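Local coordinates for teichoic acid biosynthesis protein F (Staphylococcus epidermidis, PDB 3L7I) that probably takes part in teichoic acid biosynthesis and carries, in its C-terminal part, a GT-B type fold of two domains built on parallel sheets, at residues H420-A425 against D712-D717; D480-P485 against S495-D500. All blocks are in the same frame, centred on the assembly; numbering follows the deposited sequence.

Contact 1: residues H420-A425 against D712-D717; sequences HWVSNA and DLIHKD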
ATOM      1  N   HIS A 420      19.948  23.391 -21.751  1.00 60.12           N
ATOM      2  CA  HIS A 420      19.388  23.547 -23.087  1.00 59.21           C
ATOM      3  C   HIS A 420      19.060  22.242 -23.811  1.00 58.01           C
ATOM      4  O   HIS A 420      19.931  21.360 -23.946  1.00 58.26           O
ATOM      5  CB  HIS A 420      20.330  24.368 -23.952  1.00 60.17           C
ATOM      6  CG  HIS A 420      20.302  25.821 -23.632  1.00 61.22           C
ATOM      7  ND1 HIS A 420      20.996  26.359 -22.571  1.00 62.67           N
ATOM      8  CD2 HIS A 420      19.643  26.849 -24.217  1.00 61.20           C
ATOM      9  CE1 HIS A 420      20.780  27.662 -22.524  1.00 63.52           C
ATOM     10  NE2 HIS A 420      19.963  27.984 -23.514  1.00 62.65           N
ATOM     11  N   TRP A 421      17.803  22.141 -24.274  1.00 56.90           N
ATOM     12  CA  TRP A 421      17.361  21.096 -25.215  1.00 55.89           C
ATOM     13  C   TRP A 421      17.343  21.594 -26.674  1.00 55.72           C
ATOM     14  O   TRP A 421      16.722  22.617 -27.009  1.00 55.72           O
ATOM     15  CB  TRP A 421      15.954  20.578 -24.886  1.00 54.94           C
ATOM     16  CG  TRP A 421      15.723  20.080 -23.526  1.00 55.01           C
ATOM     17  CD1 TRP A 421      16.644  19.918 -22.541  1.00 55.79           C
ATOM     18  CD2 TRP A 421      14.477  19.651 -22.988  1.00 54.41           C
ATOM     19  NE1 TRP A 421      16.042  19.435 -21.405  1.00 55.66           N
ATOM     20  CE2 TRP A 421      14.710  19.259 -21.660  1.00 54.81           C
ATOM     21  CE3 TRP A 421      13.179  19.582 -23.495  1.00 53.71           C
ATOM     22  CZ2 TRP A 421      13.698  18.797 -20.836  1.00 54.49           C
ATOM     23  CZ3 TRP A 421      12.172  19.122 -22.681  1.00 53.47           C
ATOM     24  CH2 TRP A 421      12.436  18.730 -21.366  1.00 53.83           C
ATOM     25  N   VAL A 422      18.019  20.857 -27.544  1.00 55.68           N
ATOM     26  CA  VAL A 422      18.022  21.159 -28.963  1.00 55.54           C
ATOM     27  C   VAL A 422      17.430  19.999 -29.728  1.00 54.69           C
ATOM     28  O   VAL A 422      17.928  18.858 -29.648  1.00 54.72           O
ATOM     29  CB  VAL A 422      19.421  21.355 -29.448  1.00 56.52           C
ATOM     30  CG1 VAL A 422      19.426  21.351 -30.929  1.00 56.32           C
ATOM     31  CG2 VAL A 422      19.953  22.664 -28.910  1.00 57.57           C
ATOM     32  N   SER A 423      16.338  20.268 -30.443  1.00 54.08           N
ATOM     33  CA  SER A 423      15.810  19.277 -31.376  1.00 53.50           C
ATOM     34  C   SER A 423      14.876  19.787 -32.487  1.00 53.18           C
ATOM     35  O   SER A 423      14.444  20.947 -32.506  1.00 53.34           O
ATOM     36  CB  SER A 423      15.203  18.073 -30.626  1.00 53.03           C
ATOM     37  OG  SER A 423      13.932  18.358 -30.075  1.00 52.61           O
ATOM     38  N   ASN A 424      14.583  18.873 -33.405  1.00 52.89           N
ATOM     39  CA  ASN A 424      13.866  19.171 -34.623  1.00 52.77           C
ATOM     40  C   ASN A 424      12.578  18.352 -34.712  1.00 52.31           C
ATOM     41  O   ASN A 424      12.008  18.180 -35.800  1.00 52.31           O
ATOM     42  CB  ASN A 424      14.739  18.821 -35.807  1.00 53.11           C
ATOM     43  CG  ASN A 424      14.966  17.338 -35.909  1.00 53.04           C
ATOM     44  OD1 ASN A 424      14.804  16.620 -34.930  1.00 52.85           O
ATOM     45  ND2 ASN A 424      15.321  16.865 -37.094  1.00 53.32           N
ATOM     46  N   ALA A 425      12.108  17.838 -33.580  1.00 52.06           N
ATOM     47  CA  ALA A 425      10.844  17.113 -33.584  1.00 51.81           C
ATOM     48  C   ALA A 425      10.302  17.131 -32.186  1.00 51.67           C
ATOM     49  O   ALA A 425      11.003  17.527 -31.260  1.00 51.75           O
ATOM     50  CB  ALA A 425      11.033  15.704 -34.063  1.00 51.86           C
ATOM     51  N   ASP A 712      25.360  30.702 -30.932  1.00 68.89           N
ATOM     52  CA  ASP A 712      25.711  31.899 -30.170  1.00 71.47           C
ATOM     53  C   ASP A 712      24.598  32.224 -29.183  1.00 71.54           C
ATOM     54  O   ASP A 712      24.853  32.780 -28.110  1.00 72.73           O
ATOM     55  CB  ASP A 712      25.972  33.107 -31.087  1.00 74.45           C
ATOM     56  CG  ASP A 712      27.264  32.975 -31.905  1.00 74.95           C
ATOM     57  OD1 ASP A 712      28.058  32.039 -31.641  1.00 73.23           O
ATOM     58  OD2 ASP A 712      27.479  33.811 -32.820  1.00 77.18           O
ATOM     59  N   LEU A 713      23.354  31.889 -29.539  1.00 70.41           N
ATOM     60  CA  LEU A 713      22.234  32.162 -28.634  1.00 70.49           C
ATOM     61  C   LEU A 713      22.412  31.347 -27.371  1.00 68.61           C
ATOM     62  O   LEU A 713      22.217  31.860 -26.273  1.00 69.54           O
ATOM     63  CB  LEU A 713      20.879  31.840 -29.266  1.00 69.54           C
ATOM     64  CG  LEU A 713      19.703  32.067 -28.317  1.00 69.63           C
ATOM     65  CD1 LEU A 713      19.424  33.535 -28.188  1.00 72.82           C
ATOM     66  CD2 LEU A 713      18.486  31.359 -28.817  1.00 68.02           C
ATOM     67  N   ILE A 714      22.785  30.077 -27.550  1.00 66.08           N
ATOM     68  CA  ILE A 714      23.009  29.164 -26.426  1.00 64.18           C
ATOM     69  C   ILE A 714      24.180  29.654 -25.597  1.00 65.55           C
ATOM     70  O   ILE A 714      24.102  29.706 -24.366  1.00 65.58           O
ATOM     71  CB  ILE A 714      23.241  27.688 -26.871  1.00 61.40           C
ATOM     72  CG1 ILE A 714      21.970  27.129 -27.502  1.00 60.01           C
ATOM     73  CG2 ILE A 714      23.604  26.821 -25.687  1.00 59.80           C
ATOM     74  CD1 ILE A 714      22.150  25.769 -28.069  1.00 57.63           C
ATOM     75  N   HIS A 715      25.256  30.037 -26.274  1.00 66.83           N
ATOM     76  CA  HIS A 715      26.423  30.555 -25.577  1.00 68.43           C
ATOM     77  C   HIS A 715      26.082  31.774 -24.722  1.00 70.84           C
ATOM     78  O   HIS A 715      26.567  31.890 -23.607  1.00 71.35           O
ATOM     79  CB  HIS A 715      27.552  30.878 -26.560  1.00 69.76           C
ATOM     80  CG  HIS A 715      28.710  31.588 -25.931  1.00 71.94           C
ATOM     81  ND1 HIS A 715      29.672  30.932 -25.191  1.00 71.68           N
ATOM     82  CD2 HIS A 715      29.057  32.897 -25.924  1.00 75.05           C
ATOM     83  CE1 HIS A 715      30.563  31.807 -24.762  1.00 75.24           C
ATOM     84  NE2 HIS A 715      30.212  33.007 -25.191  1.00 76.61           N
ATOM     85  N   LYS A 716      25.241  32.666 -25.236  1.00 86.14           N
ATOM     86  CA  LYS A 716      24.885  33.876 -24.503  1.00 88.82           C
ATOM     87  C   LYS A 716      23.964  33.551 -23.334  1.00 88.54           C
ATOM     88  O   LYS A 716      23.948  34.265 -22.339  1.00 91.22           O
ATOM     89  CB  LYS A 716      24.227  34.909 -25.426  1.00 89.62           C
ATOM     90  CG  LYS A 716      23.828  36.226 -24.740  1.00 92.63           C
ATOM     91  CD  LYS A 716      22.864  37.044 -25.607  1.00 93.11           C
ATOM     92  CE  LYS A 716      23.053  38.551 -25.423  1.00 96.89           C
ATOM     93  NZ  LYS A 716      22.436  39.070 -24.171  1.00 98.34           N
ATOM     94  N   ASP A 717      23.194  32.477 -23.456  1.00105.17           N
ATOM     95  CA  ASP A 717      22.288  32.070 -22.386  1.00105.01           C
ATOM     96  C   ASP A 717      23.067  31.504 -21.196  1.00105.97           C
ATOM     97  O   ASP A 717      22.701  31.744 -20.045  1.00107.78           O
ATOM     98  CB  ASP A 717      21.244  31.051 -22.884  1.00101.98           C
ATOM     99  CG  ASP A 717      19.992  31.715 -23.468  1.00102.11           C
ATOM    100  OD1 ASP A 717      19.672  32.864 -23.079  1.00104.58           O
ATOM    101  OD2 ASP A 717      19.317  31.085 -24.309  1.00100.00           O
TER
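The closing helix of the GT-B fold packs on the sheet of the N-terminal domain of that fold here, with H420 and V422 of the strand facing I714 and D717 of the helix. The short segments run almost antiparallel, at 170°, with their axes 10.8 Å apart. H420 does most of the work. Its CG lies anti to the carbonyl carbon (chi1 -75°), and the imidazole reaches out to the helix with I714 CG2 over one face and NE2, at the ring edge, turned to D717. I714 CG2 sits 4.0 Å from the ring centroid of H420, close to the ring normal, in a CH-pi contact. H420 NE2 donates a hydrogen bond to D717 OD2 over 3.3 Å, and the angle at the hydrogen is nearly straight at 168°. The acceptor oxygen lies in the ring plane of H420. It is approached on its anti side, from somewhat out of the carboxylate plane. ND1 of the same ring is hydrogen-bonded too, to a residue just beyond the segments, so both nitrogens help fix the rotation of this buried imidazole. Two residues further along the strand, V422 CG2 meets I714 CD1 at 3.9 Å, and the contact becomes purely apolar. I714 thus serves both strand residues, CG2 on the ring and CD1 on the valine. The same isoleucine also touches I355 and I440, on the strands that flank 418-423 in the sheet, and M376 of helix 367-379. D712 fastens the helix further through the hydroxyls of Y375 and Y380.

Contact 2: residues D480-P485 against S495-D500; sequences DYLISP and SAFWMD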
ATOM      1  N   ASP A 480      10.610  27.104 -26.057  1.00 62.93           N
ATOM      2  CA  ASP A 480      10.979  28.453 -25.684  1.00 64.83           C
ATOM      3  C   ASP A 480      11.363  29.225 -26.940  1.00 64.03           C
ATOM      4  O   ASP A 480      11.056  30.407 -27.072  1.00 65.50           O
ATOM      5  CB  ASP A 480      12.140  28.411 -24.683  1.00 67.69           C
ATOM      6  CG  ASP A 480      11.765  27.726 -23.366  1.00 68.70           C
ATOM      7  OD1 ASP A 480      10.717  28.061 -22.769  1.00 70.15           O
ATOM      8  OD2 ASP A 480      12.533  26.850 -22.928  1.00 66.87           O
ATOM      9  N   TYR A 481      12.034  28.534 -27.863  1.00 62.82           N
ATOM     10  CA  TYR A 481      12.395  29.083 -29.166  1.00 63.01           C
ATOM     11  C   TYR A 481      11.925  28.137 -30.273  1.00 61.27           C
ATOM     12  O   TYR A 481      11.986  26.922 -30.118  1.00 59.93           O
ATOM     13  CB  TYR A 481      13.902  29.279 -29.253  1.00 63.72           C
ATOM     14  CG  TYR A 481      14.417  30.411 -28.385  1.00 65.92           C
ATOM     15  CD1 TYR A 481      13.933  31.713 -28.535  1.00 67.64           C
ATOM     16  CD2 TYR A 481      15.399  30.190 -27.425  1.00 66.53           C
ATOM     17  CE1 TYR A 481      14.417  32.755 -27.750  1.00 69.94           C
ATOM     18  CE2 TYR A 481      15.877  31.220 -26.644  1.00 68.76           C
ATOM     19  CZ  TYR A 481      15.387  32.499 -26.808  1.00 70.48           C
ATOM     20  OH  TYR A 481      15.878  33.514 -26.017  1.00 72.96           O
ATOM     21  N   LEU A 482      11.430  28.705 -31.370  1.00 61.53           N
ATOM     22  CA  LEU A 482      11.029  27.961 -32.551  1.00 60.24           C
ATOM     23  C   LEU A 482      11.633  28.612 -33.794  1.00 60.93           C
ATOM     24  O   LEU A 482      11.488  29.823 -34.021  1.00 62.52           O
ATOM     25  CB  LEU A 482       9.516  27.945 -32.678  1.00 60.07           C
ATOM     26  CG  LEU A 482       9.028  27.305 -33.964  1.00 59.10           C
ATOM     27  CD1 LEU A 482       9.677  25.962 -34.117  1.00 57.64           C
ATOM     28  CD2 LEU A 482       7.549  27.167 -33.925  1.00 59.08           C
ATOM     29  N   ILE A 483      12.311  27.812 -34.612  1.00 59.95           N
ATOM     30  CA  ILE A 483      12.981  28.351 -35.791  1.00 60.72           C
ATOM     31  C   ILE A 483      12.008  28.509 -36.948  1.00 60.71           C
ATOM     32  O   ILE A 483      11.120  27.667 -37.146  1.00 59.50           O
ATOM     33  CB  ILE A 483      14.146  27.471 -36.203  1.00 59.96           C
ATOM     34  CG1 ILE A 483      15.252  27.550 -35.149  1.00 60.54           C
ATOM     35  CG2 ILE A 483      14.687  27.895 -37.549  1.00 60.73           C
ATOM     36  CD1 ILE A 483      16.588  27.041 -35.629  1.00 60.52           C
ATOM     37  N   SER A 484      12.159  29.587 -37.713  1.00 62.30           N
ATOM     38  CA  SER A 484      11.341  29.757 -38.911  1.00 62.56           C
ATOM     39  C   SER A 484      12.180  30.039 -40.155  1.00 63.41           C
ATOM     40  O   SER A 484      13.135  30.832 -40.106  1.00 64.89           O
ATOM     41  CB  SER A 484      10.310  30.869 -38.722  1.00 64.08           C
ATOM     42  OG  SER A 484       9.395  30.905 -39.803  1.00 64.31           O
ATOM     43  N   PRO A 485      11.823  29.387 -41.276  1.00 62.68           N
ATOM     44  CA  PRO A 485      12.478  29.503 -42.585  1.00 63.46           C
ATOM     45  C   PRO A 485      12.002  30.714 -43.401  1.00 65.59           C
ATOM     46  O   PRO A 485      12.755  31.200 -44.255  1.00 66.98           O
ATOM     47  CB  PRO A 485      12.069  28.211 -43.307  1.00 61.82           C
ATOM     48  CG  PRO A 485      11.418  27.365 -42.300  1.00 60.22           C
ATOM     49  CD  PRO A 485      10.865  28.280 -41.254  1.00 61.00           C
ATOM     50  N   SER A 495      -0.357  29.982 -35.965  1.00 65.71           N
ATOM     51  CA  SER A 495      -1.663  29.336 -35.894  1.00 65.88           C
ATOM     52  C   SER A 495      -1.597  27.827 -35.589  1.00 64.10           C
ATOM     53  O   SER A 495      -2.295  27.328 -34.705  1.00 64.21           O
ATOM     54  CB  SER A 495      -2.405  29.554 -37.226  1.00 66.88           C
ATOM     55  OG  SER A 495      -3.420  28.577 -37.456  1.00 66.68           O
ATOM     56  N   ALA A 496      -0.760  27.114 -36.341  1.00 62.71           N
ATOM     57  CA  ALA A 496      -0.721  25.651 -36.331  1.00 61.32           C
ATOM     58  C   ALA A 496      -0.091  25.072 -35.071  1.00 60.38           C
ATOM     59  O   ALA A 496      -0.354  23.918 -34.704  1.00 59.77           O
ATOM     60  CB  ALA A 496       0.010  25.129 -37.567  1.00 60.39           C
ATOM     61  N   PHE A 497       0.743  25.873 -34.415  1.00 60.51           N
ATOM     62  CA  PHE A 497       1.449  25.422 -33.229  1.00 59.83           C
ATOM     63  C   PHE A 497       1.101  26.221 -31.982  1.00 60.99           C
ATOM     64  O   PHE A 497       1.756  26.067 -30.956  1.00 60.73           O
ATOM     65  CB  PHE A 497       2.960  25.509 -33.449  1.00 59.01           C
ATOM     66  CG  PHE A 497       3.511  24.463 -34.372  1.00 57.76           C
ATOM     67  CD1 PHE A 497       4.641  24.733 -35.148  1.00 57.40           C
ATOM     68  CD2 PHE A 497       2.913  23.215 -34.462  1.00 57.18           C
ATOM     69  CE1 PHE A 497       5.164  23.760 -36.006  1.00 56.39           C
ATOM     70  CE2 PHE A 497       3.420  22.245 -35.307  1.00 56.25           C
ATOM     71  CZ  PHE A 497       4.544  22.508 -36.081  1.00 55.81           C
ATOM     72  N   TRP A 498       0.083  27.072 -32.064  1.00 62.44           N
ATOM     73  CA  TRP A 498      -0.271  27.925 -30.937  1.00 63.83           C
ATOM     74  C   TRP A 498       0.982  28.651 -30.436  1.00 63.94           C
ATOM     75  O   TRP A 498       1.356  28.500 -29.266  1.00 63.95           O
ATOM     76  CB  TRP A 498      -0.840  27.089 -29.769  1.00 63.79           C
ATOM     77  CG  TRP A 498      -1.981  26.118 -30.077  1.00 63.75           C
ATOM     78  CD1 TRP A 498      -3.328  26.387 -30.046  1.00 65.20           C
ATOM     79  CD2 TRP A 498      -1.864  24.731 -30.424  1.00 62.48           C
ATOM     80  NE1 TRP A 498      -4.043  25.266 -30.377  1.00 64.93           N
ATOM     81  CE2 TRP A 498      -3.175  24.234 -30.606  1.00 63.30           C
ATOM     82  CE3 TRP A 498      -0.779  23.865 -30.612  1.00 60.95           C
ATOM     83  CZ2 TRP A 498      -3.433  22.915 -30.964  1.00 62.72           C
ATOM     84  CZ3 TRP A 498      -1.034  22.543 -30.963  1.00 60.32           C
ATOM     85  CH2 TRP A 498      -2.355  22.082 -31.128  1.00 61.24           C
ATOM     86  N   MET A 499       1.653  29.407 -31.298  1.00 66.40           N
ATOM     87  CA  MET A 499       2.907  30.056 -30.898  1.00 64.53           C
ATOM     88  C   MET A 499       2.782  31.575 -30.869  1.00 66.96           C
ATOM     89  O   MET A 499       1.969  32.146 -31.587  1.00 69.43           O
ATOM     90  CB  MET A 499       4.041  29.667 -31.849  1.00 63.32           C
ATOM     91  CG  MET A 499       4.518  28.243 -31.704  1.00 61.45           C
ATOM     92  SD  MET A 499       5.696  28.093 -30.353  1.00 61.32           S
ATOM     93  CE  MET A 499       6.487  29.678 -30.505  1.00 63.04           C
ATOM     94  N   ASP A 500       3.585  32.234 -30.041  1.00 79.93           N
ATOM     95  CA  ASP A 500       3.674  33.685 -30.102  1.00 82.04           C
ATOM     96  C   ASP A 500       4.744  34.024 -31.122  1.00 79.98           C
ATOM     97  O   ASP A 500       5.717  33.294 -31.244  1.00 77.16           O
ATOM     98  CB  ASP A 500       4.077  34.271 -28.746  1.00 83.46           C
ATOM     99  CG  ASP A 500       3.172  33.819 -27.611  1.00 85.68           C
ATOM    100  OD1 ASP A 500       1.929  33.920 -27.745  1.00 88.46           O
ATOM    101  OD2 ASP A 500       3.717  33.380 -26.571  1.00 85.29           O
TER
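L482 of strand 481-484 rests its side chain against F497 and M499, just past the end of helix 487-496. This is packing within one beta-alpha-beta unit, where the chain leaves the strand, runs through the helix and turns back toward strand 504-506. The tight part is centred on a single methyl. L482 CG stands anti to the backbone N (chi1 174°), which carries the branch out from the strand toward the turn. There L482 CD2 lies 4.0 Å from F497 CD1 and 3.9 Å from M499 CG. The leucine and phenylalanine side chains meet at about a right angle. M499 behaves differently: the bends at chi2 and chi3 bring SD and CE back across the leucine at a slant. M499 SD is 4.1 Å from L482 CD2, and the methyl M499 CE comes back to L482 CB at 4.1 Å. F497 is the first residue to leave helical geometry. W498 follows in a left-handed conformation (phi 51°, psi 57°), and this turn probably helps F497 and M499 both to face the strand. F497 also meets W443 and W479 edge-to-face, which extends the apolar cluster.

The loose, solvent side is at D500. This residue is exposed and makes no contact with the strand segment; it has a long, weak ion pair to R503. Outside the contact, W498 packs on helix 465-476, and D480 is held by a salt bridge to K433 and a hydrogen bond from Y439 N.

Across the two segments the contact is hydrocarbon, aromatic carbon and thioether sulfur alone. Its hold therefore comes from dispersion and burial of apolar surface, which fix position but demand little exact direction.

Overall arrangement
Both contacts belong to the same parallel sheet, that of the N-terminal domain of the GT-B fold. Their centres are about 15 Å apart, and strand 438-441 lies between strands 418-423 and 481-484. Contact 1 covers the sheet with helix 706-721, which comes from the far end of the chain. Contact 2 is local, within one beta-alpha-beta unit. The two meet at Y481: its side chain points away from the partners of L482 and packs on the helix of contact 1, with Y481 CE2 3.4 Å from L713 CD2. Neighbouring residues of one strand thus serve different layers. In sequence, all of contact 2 falls between the two halves of contact 1.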